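Local atomic coordinates of putative immunoglobulin-blocking virulence protein (Mycoplasma mycoides subsp. capri, PDB entry 7ADK), a protein that probably binds host immunoglobulin and blocks its action as a virulence factor of this mycoplasma. Residues A[160-169]-A[574-584]. Numbering follows the deposited sequence.
Sequences ISNPTKPYQN and RMVYYARNNEP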
loop_
_atom_site.group_PDB
_atom_site.type_symbol
_atom_site.label_atom_id
_atom_site.label_comp_id
_atom_site.label_asym_id
_atom_site.label_seq_id
_atom_site.Cartn_x
_atom_site.Cartn_y
_atom_site.Cartn_z
ATOM N N ILE A 160 17.119 -25.901 26.606
ATOM C CA ILE A 160 16.986 -25.602 25.175
ATOM C C ILE A 160 16.199 -26.709 24.443
ATOM O O ILE A 160 15.610 -26.460 23.399
ATOM C CB ILE A 160 18.402 -25.320 24.615
ATOM C CG1 ILE A 160 18.384 -24.707 23.216
ATOM C CG2 ILE A 160 19.267 -26.587 24.659
ATOM C CD1 ILE A 160 19.771 -24.646 22.572
ATOM N N SER A 161 16.120 -27.918 25.004
ATOM C CA SER A 161 15.174 -28.979 24.625
ATOM C C SER A 161 13.732 -28.616 24.993
ATOM O O SER A 161 13.474 -27.591 25.624
ATOM C CB SER A 161 15.572 -30.308 25.289
ATOM O OG SER A 161 15.620 -30.199 26.697
ATOM N N ASN A 162 12.760 -29.445 24.597
ATOM C CA ASN A 162 11.358 -29.216 24.956
ATOM C C ASN A 162 11.156 -29.398 26.480
ATOM O O ASN A 162 11.628 -30.387 27.040
ATOM C CB ASN A 162 10.448 -30.125 24.109
ATOM C CG ASN A 162 9.047 -29.551 23.953
ATOM O OD1 ASN A 162 8.861 -28.427 23.531
ATOM N ND2 ASN A 162 8.011 -30.248 24.322
ATOM N N PRO A 163 10.455 -28.479 27.165
ATOM C CA PRO A 163 10.531 -28.319 28.620
ATOM C C PRO A 163 9.886 -29.419 29.470
ATOM O O PRO A 163 10.134 -29.483 30.670
ATOM C CB PRO A 163 9.850 -26.970 28.897
ATOM C CG PRO A 163 8.887 -26.807 27.728
ATOM C CD PRO A 163 9.706 -27.375 26.590
ATOM N N THR A 164 9.037 -30.262 28.889
ATOM C CA THR A 164 8.143 -31.172 29.638
ATOM C C THR A 164 8.062 -32.594 29.075
ATOM O O THR A 164 7.786 -33.531 29.818
ATOM C CB THR A 164 6.729 -30.590 29.657
ATOM O OG1 THR A 164 6.322 -30.390 28.335
ATOM C CG2 THR A 164 6.630 -29.264 30.396
ATOM N N LYS A 165 8.296 -32.767 27.771
ATOM C CA LYS A 165 8.094 -34.008 27.005
ATOM C C LYS A 165 8.798 -33.886 25.647
ATOM O O LYS A 165 8.574 -32.887 24.972
ATOM C CB LYS A 165 6.571 -34.184 26.843
ATOM C CG LYS A 165 6.119 -35.273 25.866
ATOM C CD LYS A 165 4.592 -35.412 25.952
ATOM C CE LYS A 165 4.043 -36.341 24.865
ATOM N NZ LYS A 165 2.589 -36.559 25.027
ATOM N N PRO A 166 9.628 -34.837 25.204
ATOM C CA PRO A 166 10.246 -34.787 23.888
ATOM C C PRO A 166 9.214 -35.039 22.784
ATOM O O PRO A 166 8.597 -36.101 22.708
ATOM C CB PRO A 166 11.352 -35.844 23.920
ATOM C CG PRO A 166 10.847 -36.854 24.943
ATOM C CD PRO A 166 10.069 -36.003 25.941
ATOM N N TYR A 167 9.042 -34.072 21.890
ATOM C CA TYR A 167 8.161 -34.212 20.727
ATOM C C TYR A 167 8.710 -35.245 19.721
ATOM O O TYR A 167 9.925 -35.374 19.581
ATOM C CB TYR A 167 7.996 -32.831 20.094
ATOM C CG TYR A 167 6.950 -32.730 19.000
ATOM C CD1 TYR A 167 7.273 -33.016 17.660
ATOM C CD2 TYR A 167 5.655 -32.305 19.327
ATOM C CE1 TYR A 167 6.291 -32.908 16.659
ATOM C CE2 TYR A 167 4.671 -32.191 18.329
ATOM C CZ TYR A 167 4.989 -32.487 16.991
ATOM O OH TYR A 167 4.044 -32.370 16.025
ATOM N N GLN A 168 7.847 -35.957 18.985
ATOM C CA GLN A 168 8.254 -36.726 17.805
ATOM C C GLN A 168 7.284 -36.582 16.627
ATOM O O GLN A 168 6.065 -36.632 16.787
ATOM C CB GLN A 168 8.584 -38.170 18.192
ATOM C CG GLN A 168 8.815 -39.054 16.966
ATOM C CD GLN A 168 9.648 -40.290 17.213
ATOM O OE1 GLN A 168 10.456 -40.377 18.110
ATOM N NE2 GLN A 168 9.543 -41.262 16.361
ATOM N N ASN A 169 7.851 -36.381 15.437
ATOM C CA ASN A 169 7.151 -36.080 14.200
ATOM C C ASN A 169 6.682 -37.355 13.468
ATOM O O ASN A 169 5.489 -37.497 13.217
ATOM C CB ASN A 169 8.071 -35.188 13.347
ATOM C CG ASN A 169 7.282 -34.246 12.460
ATOM O OD1 ASN A 169 6.406 -34.641 11.719
ATOM N ND2 ASN A 169 7.515 -32.962 12.538
ATOM N N ARG A 574 20.224 -22.164 18.405
ATOM C CA ARG A 574 20.235 -23.630 18.340
ATOM C C ARG A 574 18.921 -24.249 18.821
ATOM O O ARG A 574 18.586 -25.329 18.347
ATOM C CB ARG A 574 21.463 -24.156 19.102
ATOM C CG ARG A 574 21.699 -25.665 18.922
ATOM C CD ARG A 574 23.026 -26.116 19.538
ATOM N NE ARG A 574 23.366 -27.522 19.242
ATOM C CZ ARG A 574 22.851 -28.607 19.791
ATOM N NH1 ARG A 574 21.863 -28.548 20.615
ATOM N NH2 ARG A 574 23.333 -29.774 19.539
ATOM N N MET A 575 18.138 -23.575 19.672
ATOM C CA MET A 575 16.794 -24.020 20.064
ATOM C C MET A 575 15.935 -24.322 18.842
ATOM O O MET A 575 15.386 -25.408 18.685
ATOM C CB MET A 575 16.094 -22.968 20.941
ATOM C CG MET A 575 14.950 -23.630 21.705
ATOM S SD MET A 575 13.786 -22.532 22.526
ATOM C CE MET A 575 12.778 -22.080 21.118
ATOM N N VAL A 576 15.891 -23.377 17.916
ATOM C CA VAL A 576 15.136 -23.484 16.674
ATOM C C VAL A 576 15.834 -24.397 15.670
ATOM O O VAL A 576 15.233 -25.307 15.110
ATOM C CB VAL A 576 14.951 -22.082 16.098
ATOM C CG1 VAL A 576 14.104 -22.126 14.854
ATOM C CG2 VAL A 576 14.305 -21.167 17.116
ATOM N N TYR A 577 17.125 -24.171 15.448
ATOM C CA TYR A 577 17.858 -24.831 14.384
ATOM C C TYR A 577 18.182 -26.297 14.668
ATOM O O TYR A 577 18.410 -27.011 13.698
ATOM C CB TYR A 577 19.094 -23.987 14.025
ATOM C CG TYR A 577 18.834 -22.602 13.409
ATOM C CD1 TYR A 577 17.579 -22.264 12.867
ATOM C CD2 TYR A 577 19.867 -21.643 13.347
ATOM C CE1 TYR A 577 17.356 -21.014 12.281
ATOM C CE2 TYR A 577 19.642 -20.378 12.767
ATOM C CZ TYR A 577 18.382 -20.058 12.230
ATOM O OH TYR A 577 18.151 -18.852 11.651
ATOM N N TYR A 578 18.178 -26.789 15.915
ATOM C CA TYR A 578 18.481 -28.201 16.232
ATOM C C TYR A 578 17.814 -28.782 17.488
ATOM O O TYR A 578 17.335 -29.906 17.420
ATOM C CB TYR A 578 19.990 -28.438 16.347
ATOM C CG TYR A 578 20.790 -28.171 15.087
ATOM C CD1 TYR A 578 20.752 -29.091 14.023
ATOM C CD2 TYR A 578 21.537 -26.990 14.964
ATOM C CE1 TYR A 578 21.452 -28.820 12.834
ATOM C CE2 TYR A 578 22.231 -26.714 13.777
ATOM C CZ TYR A 578 22.194 -27.630 12.713
ATOM O OH TYR A 578 22.868 -27.336 11.579
ATOM N N ALA A 579 17.768 -28.085 18.621
ATOM C CA ALA A 579 17.319 -28.690 19.881
ATOM C C ALA A 579 15.800 -28.951 19.944
ATOM O O ALA A 579 15.364 -29.890 20.605
ATOM C CB ALA A 579 17.779 -27.826 21.051
ATOM N N ARG A 580 14.982 -28.155 19.249
ATOM C CA ARG A 580 13.529 -28.349 19.087
ATOM C C ARG A 580 13.120 -28.445 17.612
ATOM O O ARG A 580 11.949 -28.360 17.274
ATOM C CB ARG A 580 12.752 -27.268 19.856
ATOM C CG ARG A 580 12.895 -27.397 21.373
ATOM C CD ARG A 580 12.252 -26.247 22.150
ATOM N NE ARG A 580 10.793 -26.364 22.206
ATOM C CZ ARG A 580 9.944 -25.490 22.712
ATOM N NH1 ARG A 580 8.682 -25.751 22.707
ATOM N NH2 ARG A 580 10.302 -24.363 23.249
ATOM N N ASN A 581 14.066 -28.637 16.694
ATOM C CA ASN A 581 13.820 -28.566 15.257
ATOM C C ASN A 581 12.820 -29.615 14.748
ATOM O O ASN A 581 12.168 -29.386 13.738
ATOM C CB ASN A 581 15.165 -28.682 14.535
ATOM C CG ASN A 581 15.058 -28.685 13.023
ATOM O OD1 ASN A 581 15.006 -27.665 12.367
ATOM N ND2 ASN A 581 15.060 -29.836 12.410
ATOM N N ASN A 582 12.684 -30.782 15.371
ATOM C CA ASN A 582 11.747 -31.786 14.869
ATOM C C ASN A 582 10.267 -31.391 15.055
ATOM O O ASN A 582 9.397 -32.010 14.457
ATOM C CB ASN A 582 12.114 -33.160 15.442
ATOM C CG ASN A 582 11.741 -33.342 16.886
ATOM O OD1 ASN A 582 11.971 -32.488 17.726
ATOM N ND2 ASN A 582 11.146 -34.453 17.202
ATOM N N GLU A 583 9.967 -30.355 15.834
ATOM C CA GLU A 583 8.625 -29.793 16.006
ATOM C C GLU A 583 8.224 -28.873 14.839
ATOM O O GLU A 583 9.055 -28.093 14.382
ATOM C CB GLU A 583 8.535 -28.945 17.279
ATOM C CG GLU A 583 8.992 -29.621 18.574
ATOM C CD GLU A 583 8.952 -28.666 19.777
ATOM O OE1 GLU A 583 8.070 -27.776 19.812
ATOM O OE2 GLU A 583 9.765 -28.812 20.708
ATOM N N PRO A 584 6.951 -28.845 14.402
ATOM C CA PRO A 584 6.534 -28.060 13.238
ATOM C C PRO A 584 6.717 -26.540 13.326
ATOM O O PRO A 584 6.972 -25.895 12.320
ATOM C CB PRO A 584 5.058 -28.375 13.056
ATOM C CG PRO A 584 4.856 -29.719 13.730
ATOM C CD PRO A 584 5.868 -29.699 14.860
#
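Tyr167 lies across Glu583 and Pro584, just past the end of helix 567-579. Its CB meets Glu583 CG at 3.7 Å. With CG anti to the backbone N (chi1 -171°), the ring is carried over the chain of the glutamate. CG also touches Glu583 CG, and Glu583 CB lies over one face, offset toward the rim. CD1 runs past Glu583 CA. CE1 and CZ then reach Pro584, where CZ is 3.6 Å from Pro584 CD. At the tip, OH packs on Pro584 CD and CG and hydrogen-bonds to Asp347.

Two hydrogen bonds from asparagine side chains tie the same loop to the turn. Asn582 ND2 donates to Tyr167 O at 2.8 Å, from above the carbonyl plane. This ND2 also hydrogen-bonds to Asp597. Asn169 ND2 returns a nearly straight bond to Asn582 O (2.9 Å, 172°).

Arg580 is the first residue beyond the helix and begins the type I turn to Glu583. Its NE makes a salt bridge to Glu583 OE2, 3.0 Å away in the guanidinium plane. Pro163 CD sits over the centre of one guanidinium face. Asn162 OD1 lies 2.8 Å from Arg580 NH1 and 3.0 Å from Glu583 OE2; the two oxygens are both acceptors and do not bond each other. Asn162 ND2 donates to Lys165 O, a bond lying in the amide plane, which helps set the turn of the amide.

At the other end, Ile160 CG1 packs on Met575 CB (3.7 Å) and Ala579 CB.

The loop between helix 153-157 and strand 174-178 thus covers the end of helix 567-579. Tyr167 also touches helix 339-351, and Val576 packs on strand 553-555 of the parallel sheet.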